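PDB 2WZ8: cellulosome protein dockerin type I, which probably binds plant cell-wall carbohydrate through its calcium-containing family 35 carbohydrate-binding module, as part of a cellulosome. Local coordinates for residues Y11-P16 and L49-V54; M64-A69 and H100-T105; I90-G95 and I116-N121. One frame throughout, in Å; residues are numbered along the deposited sequence.

Contact 1: Y11-P16 and L49-V54; sequences YEAEDP and LQFNNV. With CA (calcium ion), chain B.
F51 reaches from strand 49-56 into the bend where strand 9-12 gives way to a turn, and Y11 reaches back alongside V54. Y11 is the side chain to follow. Its CB lies 3.8 Å from F51 CD1. CG is anti to the carbonyl carbon (chi1 -53°), which swings the ring along the opposite strand toward its later residues. Farther out, CE1 comes to 3.7 Å from the backbone O of N53, approaching obliquely, while CE2 meets V54 CG1 at 3.9 Å. V54 CG2 sits over the centre of one ring face. At the tip, OH lies 3.7 Å from V54 CA, but its hydrogen-bond partner is Y55, the residue after V54.

The F51 ring points its far end into the bend. Its CE1 lies 3.5 Å from Y11 O, with E12 O also close, and CZ is 3.7 Å from A13 CA. L49 packs beside it, CD2 meeting A13 CB at 3.9 Å. The bend is a type I turn from E12 to D15, closed by D15 N bonding to E12 O. It also sends two carboxylates away from the apolar side: E12 gives OE1 to the calcium ion at 2.3 Å, and E14 holds the same ion with both carboxylate oxygens. The backbone O atoms of S33, Q36 and D142 also bind it.

Strand 9-12 is an outermost strand of the four-stranded sheet and strand 49-56 belongs to the five-stranded one, so this packing joins the two layers of the beta-sandwich near one margin. Strand 140-147 pairs with the first segment and also touches F51 and V54 through I144 and I146; strand 123-130 flanks the second, and V38 of strand 36-39 covers A13 and L49.

Contact 2: M64-A69 and H100-T105; sequences MVVQFA and HYFFNT
A69 and T105 bring the two backbones closest, with CA atoms 5.8 Å apart; from there the chains diverge. The directions of 66-69 and 102-105 differ by 48°, and the gap that widens toward F102 is filled by side chains. The second segment is strand as far as F102 and loop beyond it.

F68 stands at the centre. Its CG takes the position between the backbone N and the carbonyl carbon (chi1 71°), which turns the ring toward the opposite segment. F102 presents an edge to one face of that ring: its CD1 lies above the ring centre, 3.6 Å from F68 CD2, and the centroids are 4.8 Å apart. F68 in turn drives its own edge into the face of F103, where F68 CZ stands 3.6 Å from F103 CZ. Both pairs are T-shaped, each with planes inclined at 66°. At the edge of the F68 ring, near its plane, the backbone O of F103 lies 3.3 Å from CE1, an approach that the weakly positive ring edge probably favours.

V66 CG1 extends the packing, 3.9 Å from F102 CE1. At the other end T105 CG2 comes to 3.8 Å from F68 CE1, while its OG1 accepts from N70 N and has the carbonyl O atoms of T110, its strongest partner, and G107 within hydrogen-bonding range.

P139 touches both F68 and F102. Together F68, F102 and F103 form an aromatic cluster that packs strand 60-69 of one sheet against the end of strand 98-102 of the other and the loop after it, at one end of the beta-sandwich; F68 and F102 are buried and F103 lies at the margin.

Contact 3: I90-G95 and I116-N121; sequences ISVNGG and IDVYLN
V92 and V118 face each other across the interior of a beta-sandwich: this is packing between the two sheets, near the end where strand 86-92 of one runs out into a turn and strand 112-120 of the other nears its close. The two strands are not hydrogen-bonded neighbours. Their axes come no closer than 8.2 Å and run in nearly the same direction, 22° apart, so only side chains bridge the gap.

V92 does most of the bridging, with a methyl for each of two jobs. CG2 turns to V118, meeting its CG1 at 4.0 Å, the two side chains crossing at about a right angle. CG1 is anti to the backbone N (chi1 179°), which carries it farther along the partner strand; there it reaches L120 CD2 at 3.7 Å and the backbone O of Y119 at 3.4 Å. I90 and I116 point at each other tip to tip deeper in the sandwich, although the modelled spacing of their CD1 atoms is doubtful. I127 and F129 of strand 123-130 back I90, and M64 packs on V118.

Beyond V92 the chain folds back in a type I' turn from V92 to G95. Its G95 N bonds to V92 O at 2.8 Å, and S91 OG donates to G95 O at 2.7 Å, the hydroxyl approaching 26° out of the carbonyl plane.

All three contacts tie the same two sheets together, at different places in one sandwich. Contacts 2 and 3 are directly joined: M64 N lies 2.9 Å from I116 O, probably a hydrogen bond between neighbouring strands, and F102 CZ packs 3.8 Å from I116 CD1. Contact 1 stands apart, its centre about 16 Å from that of contact 2 and about 14 Å from that of contact 3, with no touch to either. It alone supplies calcium ligands; in contact 2 the F68 side chain stays about 10 Å from that ion. A magnesium ion lies about 6 Å from the F103 side chain of contact 2 and about 7 Å from that of I116 in contact 3.

Contact 1: Y11-P16 and L49-V54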
loop_
_atom_site.group_PDB
_atom_site.type_symbol
_atom_site.label_atom_id
_atom_site.label_comp_id
_atom_site.label_asym_id
_atom_site.label_seq_id
_atom_site.Cartn_x
_atom_site.Cartn_y
_atom_site.Cartn_z
ATOM N N TYR A 11 0.428 -10.326 -2.138
ATOM C CA TYR A 11 -0.792 -9.754 -2.706
ATOM C C TYR A 11 -0.455 -8.559 -3.595
ATOM O O TYR A 11 0.109 -7.551 -3.153
ATOM C CB TYR A 11 -1.754 -9.296 -1.605
ATOM C CG TYR A 11 -2.043 -10.382 -0.588
ATOM C CD1 TYR A 11 -3.094 -11.259 -0.774
ATOM C CD2 TYR A 11 -1.221 -10.572 0.512
ATOM C CE1 TYR A 11 -3.355 -12.287 0.148
ATOM C CE2 TYR A 11 -1.468 -11.609 1.428
ATOM C CZ TYR A 11 -2.546 -12.436 1.247
ATOM O OH TYR A 11 -2.774 -13.463 2.153
ATOM N N GLU A 12 -0.846 -8.688 -4.855
ATOM C CA GLU A 12 -0.678 -7.585 -5.799
ATOM C C GLU A 12 -1.661 -6.484 -5.469
ATOM O O GLU A 12 -2.827 -6.748 -5.158
ATOM C CB GLU A 12 -0.884 -8.054 -7.231
ATOM C CG GLU A 12 0.185 -9.008 -7.699
ATOM C CD GLU A 12 1.582 -8.393 -7.946
ATOM O OE1 GLU A 12 1.736 -7.145 -7.912
ATOM O OE2 GLU A 12 2.534 -9.212 -8.181
ATOM N N ALA A 13 -1.227 -5.234 -5.582
ATOM C CA ALA A 13 -2.125 -4.113 -5.327
ATOM C C ALA A 13 -3.354 -4.156 -6.275
ATOM O O ALA A 13 -4.483 -3.844 -5.914
ATOM C CB ALA A 13 -1.363 -2.812 -5.490
ATOM N N GLU A 14 -3.089 -4.540 -7.516
ATOM C CA GLU A 14 -4.087 -4.597 -8.589
ATOM C C GLU A 14 -4.960 -5.848 -8.573
ATOM O O GLU A 14 -5.818 -6.025 -9.425
ATOM C CB GLU A 14 -3.409 -4.514 -9.956
ATOM C CG GLU A 14 -2.478 -5.709 -10.284
ATOM C CD GLU A 14 -1.025 -5.558 -9.838
ATOM O OE1 GLU A 14 -0.734 -4.743 -8.912
ATOM O OE2 GLU A 14 -0.156 -6.251 -10.398
ATOM N N ASP A 15 -4.716 -6.728 -7.611
ATOM C CA ASP A 15 -5.518 -7.961 -7.488
ATOM C C ASP A 15 -7.000 -7.595 -7.581
ATOM O O ASP A 15 -7.454 -6.675 -6.905
ATOM C CB ASP A 15 -5.228 -8.618 -6.137
ATOM C CG ASP A 15 -5.876 -9.979 -5.943
ATOM O OD1 ASP A 15 -6.977 -10.222 -6.412
ATOM O OD2 ASP A 15 -5.274 -10.781 -5.230
ATOM N N PRO A 16 -7.778 -8.319 -8.401
ATOM C CA PRO A 16 -9.181 -7.899 -8.579
ATOM C C PRO A 16 -10.070 -8.147 -7.362
ATOM O O PRO A 16 -11.199 -7.660 -7.290
ATOM C CB PRO A 16 -9.615 -8.703 -9.808
ATOM C CG PRO A 16 -8.784 -9.878 -9.771
ATOM C CD PRO A 16 -7.427 -9.382 -9.357
ATOM N N LEU A 49 -6.916 2.354 -1.374
ATOM C CA LEU A 49 -6.665 0.991 -1.803
ATOM C C LEU A 49 -6.842 0.095 -0.593
ATOM O O LEU A 49 -6.156 0.280 0.408
ATOM C CB LEU A 49 -5.218 0.846 -2.302
ATOM C CG LEU A 49 -4.645 -0.548 -2.553
ATOM C CD1 LEU A 49 -5.501 -1.382 -3.519
ATOM C CD2 LEU A 49 -3.151 -0.498 -2.962
ATOM N N GLN A 50 -7.752 -0.843 -0.690
ATOM C CA GLN A 50 -7.914 -1.844 0.349
ATOM C C GLN A 50 -7.662 -3.236 -0.131
ATOM O O GLN A 50 -8.326 -3.726 -1.019
ATOM C CB GLN A 50 -9.306 -1.749 0.971
ATOM C CG GLN A 50 -9.543 -2.741 2.090
ATOM C CD GLN A 50 -10.809 -2.455 2.829
ATOM O OE1 GLN A 50 -10.938 -1.384 3.451
ATOM N NE2 GLN A 50 -11.763 -3.385 2.771
ATOM N N PHE A 51 -6.718 -3.888 0.549
ATOM C CA PHE A 51 -6.439 -5.308 0.385
ATOM C C PHE A 51 -7.434 -6.040 1.237
ATOM O O PHE A 51 -7.535 -5.826 2.439
ATOM C CB PHE A 51 -5.016 -5.670 0.864
ATOM C CG PHE A 51 -3.917 -5.115 -0.004
ATOM C CD1 PHE A 51 -3.341 -5.919 -1.008
ATOM C CD2 PHE A 51 -3.481 -3.823 0.136
ATOM C CE1 PHE A 51 -2.323 -5.450 -1.807
ATOM C CE2 PHE A 51 -2.485 -3.329 -0.658
ATOM C CZ PHE A 51 -1.881 -4.160 -1.658
ATOM N N ASN A 52 -8.167 -6.890 0.567
ATOM C CA ASN A 52 -9.121 -7.726 1.166
ATOM C C ASN A 52 -8.484 -9.133 1.276
ATOM O O ASN A 52 -7.761 -9.638 0.389
ATOM C CB ASN A 52 -10.435 -7.768 0.354
ATOM C CG ASN A 52 -11.094 -6.423 0.247
ATOM O OD1 ASN A 52 -11.259 -5.727 1.274
ATOM N ND2 ASN A 52 -11.519 -6.032 -0.993
ATOM N N ASN A 53 -8.864 -9.764 2.335
ATOM C CA ASN A 53 -8.584 -11.169 2.572
ATOM C C ASN A 53 -7.110 -11.470 2.609
ATOM O O ASN A 53 -6.594 -12.401 1.985
ATOM C CB ASN A 53 -9.324 -12.040 1.556
ATOM C CG ASN A 53 -10.820 -11.818 1.616
ATOM O OD1 ASN A 53 -11.466 -11.496 0.581
ATOM N ND2 ASN A 53 -11.380 -11.907 2.796
ATOM N N VAL A 54 -6.437 -10.687 3.419
ATOM C CA VAL A 54 -5.050 -10.980 3.787
ATOM C C VAL A 54 -5.105 -12.013 4.908
ATOM O O VAL A 54 -5.518 -11.749 6.025
ATOM C CB VAL A 54 -4.320 -9.697 4.205
ATOM C CG1 VAL A 54 -2.892 -10.001 4.742
ATOM C CG2 VAL A 54 -4.316 -8.699 3.029
HETATM CA CA CA B . 1.699 -5.149 -9.030
#

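Contact 2: M64-A69 and H100-T105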
loop_
_atom_site.group_PDB
_atom_site.type_symbol
_atom_site.label_atom_id
_atom_site.label_comp_id
_atom_site.label_asym_id
_atom_site.label_seq_id
_atom_site.Cartn_x
_atom_site.Cartn_y
_atom_site.Cartn_z
ATOM N N MET A 64 4.925 -6.492 7.182
ATOM C CA MET A 64 4.332 -6.236 5.868
ATOM C C MET A 64 5.370 -5.506 5.025
ATOM O O MET A 64 5.807 -4.383 5.333
ATOM C CB MET A 64 3.078 -5.375 5.976
ATOM C CG MET A 64 2.499 -5.031 4.608
ATOM S SD MET A 64 0.928 -4.131 4.677
ATOM C CE MET A 64 1.364 -2.594 5.496
ATOM N N VAL A 65 5.807 -6.190 3.990
ATOM C CA VAL A 65 6.779 -5.639 3.066
ATOM C C VAL A 65 5.994 -4.989 1.917
ATOM O O VAL A 65 5.270 -5.669 1.181
ATOM C CB VAL A 65 7.697 -6.737 2.462
ATOM C CG1 VAL A 65 8.780 -6.072 1.565
ATOM C CG2 VAL A 65 8.337 -7.595 3.547
ATOM N N VAL A 66 6.127 -3.688 1.797
ATOM C CA VAL A 66 5.401 -2.908 0.798
ATOM C C VAL A 66 6.356 -2.552 -0.321
ATOM O O VAL A 66 7.406 -1.943 -0.094
ATOM C CB VAL A 66 4.811 -1.617 1.418
ATOM C CG1 VAL A 66 4.021 -0.793 0.379
ATOM C CG2 VAL A 66 3.909 -1.918 2.638
ATOM N N GLN A 67 5.975 -2.931 -1.531
ATOM C CA GLN A 67 6.723 -2.547 -2.740
ATOM C C GLN A 67 6.007 -1.383 -3.402
ATOM O O GLN A 67 4.830 -1.454 -3.672
ATOM C CB GLN A 67 6.908 -3.712 -3.705
ATOM C CG GLN A 67 7.788 -3.353 -4.902
ATOM C CD GLN A 67 8.374 -4.536 -5.605
ATOM O OE1 GLN A 67 8.077 -4.799 -6.794
ATOM N NE2 GLN A 67 9.213 -5.259 -4.901
ATOM N N PHE A 68 6.754 -0.319 -3.632
ATOM C CA PHE A 68 6.165 0.989 -3.964
ATOM C C PHE A 68 7.095 1.823 -4.836
ATOM O O PHE A 68 8.309 1.561 -4.888
ATOM C CB PHE A 68 5.815 1.749 -2.664
ATOM C CG PHE A 68 7.026 2.243 -1.918
ATOM C CD1 PHE A 68 7.519 3.518 -2.136
ATOM C CD2 PHE A 68 7.721 1.390 -1.071
ATOM C CE1 PHE A 68 8.658 3.963 -1.522
ATOM C CE2 PHE A 68 8.889 1.818 -0.471
ATOM C CZ PHE A 68 9.348 3.111 -0.685
ATOM N N ALA A 69 6.516 2.861 -5.454
ATOM C CA ALA A 69 7.280 3.894 -6.157
ATOM C C ALA A 69 6.882 5.258 -5.631
ATOM O O ALA A 69 5.732 5.496 -5.332
ATOM C CB ALA A 69 7.114 3.793 -7.664
ATOM N N HIS A 100 2.958 6.132 7.881
ATOM C CA HIS A 100 4.305 5.789 7.439
ATOM C C HIS A 100 4.797 6.756 6.382
ATOM O O HIS A 100 4.073 7.077 5.440
ATOM C CB HIS A 100 4.323 4.364 6.882
ATOM C CG HIS A 100 5.704 3.794 6.735
ATOM N ND1 HIS A 100 6.413 3.285 7.805
ATOM C CD2 HIS A 100 6.481 3.614 5.644
ATOM C CE1 HIS A 100 7.586 2.846 7.375
ATOM N NE2 HIS A 100 7.661 3.053 6.068
ATOM N N TYR A 101 6.031 7.207 6.545
ATOM C CA TYR A 101 6.687 8.050 5.553
ATOM C C TYR A 101 7.559 7.188 4.679
ATOM O O TYR A 101 8.481 6.521 5.144
ATOM C CB TYR A 101 7.520 9.165 6.200
ATOM C CG TYR A 101 6.694 10.270 6.790
ATOM C CD1 TYR A 101 6.332 11.368 6.008
ATOM C CD2 TYR A 101 6.287 10.237 8.105
ATOM C CE1 TYR A 101 5.596 12.395 6.511
ATOM C CE2 TYR A 101 5.513 11.308 8.642
ATOM C CZ TYR A 101 5.190 12.368 7.811
ATOM O OH TYR A 101 4.450 13.452 8.271
ATOM N N PHE A 102 7.181 7.157 3.414
ATOM C CA PHE A 102 7.854 6.357 2.381
ATOM C C PHE A 102 8.902 7.181 1.661
ATOM O O PHE A 102 8.619 8.273 1.131
ATOM C CB PHE A 102 6.828 5.860 1.365
ATOM C CG PHE A 102 5.986 4.733 1.860
ATOM C CD1 PHE A 102 6.363 3.433 1.622
ATOM C CD2 PHE A 102 4.799 4.968 2.545
ATOM C CE1 PHE A 102 5.593 2.363 2.094
ATOM C CE2 PHE A 102 4.010 3.907 2.958
ATOM C CZ PHE A 102 4.414 2.611 2.734
ATOM N N PHE A 103 10.113 6.634 1.640
ATOM C CA PHE A 103 11.267 7.257 0.990
ATOM C C PHE A 103 11.056 7.413 -0.520
ATOM O O PHE A 103 10.116 6.915 -1.129
ATOM C CB PHE A 103 12.589 6.526 1.317
ATOM C CG PHE A 103 12.654 5.077 0.855
ATOM C CD1 PHE A 103 12.864 4.762 -0.483
ATOM C CD2 PHE A 103 12.537 4.023 1.758
ATOM C CE1 PHE A 103 12.962 3.450 -0.872
ATOM C CE2 PHE A 103 12.609 2.712 1.325
ATOM C CZ PHE A 103 12.824 2.425 0.030
ATOM N N ASN A 104 11.932 8.203 -1.108
ATOM C CA ASN A 104 11.848 8.501 -2.512
ATOM C C ASN A 104 12.636 7.467 -3.324
ATOM O O ASN A 104 13.821 7.210 -3.071
ATOM C CB ASN A 104 12.355 9.928 -2.751
ATOM C CG ASN A 104 11.810 10.556 -4.006
ATOM O OD1 ASN A 104 12.306 10.287 -5.094
ATOM N ND2 ASN A 104 10.794 11.421 -3.869
ATOM N N THR A 105 11.982 6.897 -4.328
ATOM C CA THR A 105 12.609 5.938 -5.241
ATOM C C THR A 105 13.206 6.597 -6.501
ATOM O O THR A 105 13.807 5.923 -7.340
ATOM C CB THR A 105 11.629 4.852 -5.688
ATOM O OG1 THR A 105 10.617 5.447 -6.514
ATOM C CG2 THR A 105 11.023 4.136 -4.508
#

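Contact 3: I90-G95 and I116-N121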
loop_
_atom_site.group_PDB
_atom_site.type_symbol
_atom_site.label_atom_id
_atom_site.label_comp_id
_atom_site.label_asym_id
_atom_site.label_seq_id
_atom_site.Cartn_x
_atom_site.Cartn_y
_atom_site.Cartn_z
ATOM N N ILE A 90 -2.163 3.739 7.125
ATOM C CA ILE A 90 -2.458 2.290 6.992
ATOM C C ILE A 90 -3.402 1.890 8.112
ATOM O O ILE A 90 -3.073 2.054 9.295
ATOM C CB ILE A 90 -1.128 1.489 7.059
ATOM C CG1 ILE A 90 -0.182 2.011 5.926
ATOM C CG2 ILE A 90 -1.393 -0.015 7.050
ATOM C CD1 ILE A 90 1.235 1.532 5.965
ATOM N N SER A 91 -4.560 1.354 7.737
ATOM C CA SER A 91 -5.570 0.869 8.674
ATOM C C SER A 91 -5.795 -0.585 8.483
ATOM O O SER A 91 -6.132 -1.030 7.424
ATOM C CB SER A 91 -6.875 1.633 8.433
ATOM O OG SER A 91 -7.977 1.083 9.138
ATOM N N VAL A 92 -5.605 -1.332 9.563
ATOM C CA VAL A 92 -5.801 -2.779 9.579
ATOM C C VAL A 92 -7.144 -3.117 10.203
ATOM O O VAL A 92 -7.423 -2.684 11.311
ATOM C CB VAL A 92 -4.654 -3.464 10.335
ATOM C CG1 VAL A 92 -4.866 -4.957 10.378
ATOM C CG2 VAL A 92 -3.288 -3.138 9.724
ATOM N N ASN A 93 -7.982 -3.831 9.473
ATOM C CA ASN A 93 -9.297 -4.259 9.962
ATOM C C ASN A 93 -10.132 -3.080 10.477
ATOM O O ASN A 93 -10.832 -3.135 11.506
ATOM C CB ASN A 93 -9.132 -5.336 11.052
ATOM C CG ASN A 93 -8.491 -6.606 10.544
ATOM O OD1 ASN A 93 -7.575 -7.168 11.200
ATOM N ND2 ASN A 93 -8.938 -7.067 9.407
ATOM N N GLY A 94 -10.032 -1.982 9.751
ATOM C CA GLY A 94 -10.756 -0.770 10.098
ATOM C C GLY A 94 -10.236 -0.034 11.298
ATOM O O GLY A 94 -10.902 0.861 11.836
ATOM N N GLY A 95 -9.084 -0.468 11.778
ATOM C CA GLY A 95 -8.453 0.074 12.959
ATOM C C GLY A 95 -7.833 1.435 12.762
ATOM O O GLY A 95 -7.925 2.049 11.693
ATOM N N ILE A 116 6.659 -2.446 7.303
ATOM C CA ILE A 116 5.742 -1.895 8.290
ATOM C C ILE A 116 5.166 -3.038 9.114
ATOM O O ILE A 116 4.635 -3.984 8.569
ATOM C CB ILE A 116 4.557 -1.124 7.648
ATOM C CG1 ILE A 116 5.039 0.012 6.734
ATOM C CG2 ILE A 116 3.629 -0.594 8.713
ATOM C CD1 ILE A 116 3.955 0.612 5.908
ATOM N N ASP A 117 5.246 -2.923 10.427
ATOM C CA ASP A 117 4.689 -3.965 11.284
ATOM C C ASP A 117 3.177 -3.770 11.391
ATOM O O ASP A 117 2.675 -2.655 11.523
ATOM C CB ASP A 117 5.318 -3.933 12.686
ATOM C CG ASP A 117 6.730 -4.510 12.732
ATOM O OD1 ASP A 117 7.217 -5.152 11.792
ATOM O OD2 ASP A 117 7.389 -4.327 13.791
ATOM N N VAL A 118 2.452 -4.881 11.313
ATOM C CA VAL A 118 1.004 -4.877 11.413
ATOM C C VAL A 118 0.533 -5.996 12.344
ATOM O O VAL A 118 1.062 -7.095 12.305
ATOM C CB VAL A 118 0.334 -5.009 10.019
ATOM C CG1 VAL A 118 0.601 -3.752 9.176
ATOM C CG2 VAL A 118 0.750 -6.293 9.277
ATOM N N TYR A 119 -0.490 -5.699 13.142
ATOM C CA TYR A 119 -1.131 -6.706 13.983
ATOM C C TYR A 119 -2.345 -7.260 13.253
ATOM O O TYR A 119 -3.273 -6.519 12.888
ATOM C CB TYR A 119 -1.560 -6.147 15.359
ATOM C CG TYR A 119 -2.020 -7.271 16.264
ATOM C CD1 TYR A 119 -1.112 -7.958 17.049
ATOM C CD2 TYR A 119 -3.340 -7.683 16.269
ATOM C CE1 TYR A 119 -1.508 -8.971 17.862
ATOM C CE2 TYR A 119 -3.751 -8.739 17.075
ATOM C CZ TYR A 119 -2.814 -9.383 17.840
ATOM O OH TYR A 119 -3.199 -10.416 18.686
ATOM N N LEU A 120 -2.304 -8.580 13.031
ATOM C CA LEU A 120 -3.343 -9.292 12.321
ATOM C C LEU A 120 -4.017 -10.323 13.193
ATOM O O LEU A 120 -3.420 -10.891 14.096
ATOM C CB LEU A 120 -2.751 -9.984 11.094
ATOM C CG LEU A 120 -2.064 -9.057 10.076
ATOM C CD1 LEU A 120 -1.405 -9.886 8.955
ATOM C CD2 LEU A 120 -2.995 -7.980 9.534
ATOM N N ASN A 121 -5.288 -10.537 12.902
ATOM C CA ASN A 121 -6.073 -11.631 13.507
ATOM C C ASN A 121 -5.874 -12.938 12.733
ATOM O O ASN A 121 -5.565 -12.915 11.549
ATOM C CB ASN A 121 -7.559 -11.304 13.511
ATOM C CG ASN A 121 -7.884 -10.036 14.257
ATOM O OD1 ASN A 121 -7.360 -9.788 15.329
ATOM N ND2 ASN A 121 -8.730 -9.191 13.650
#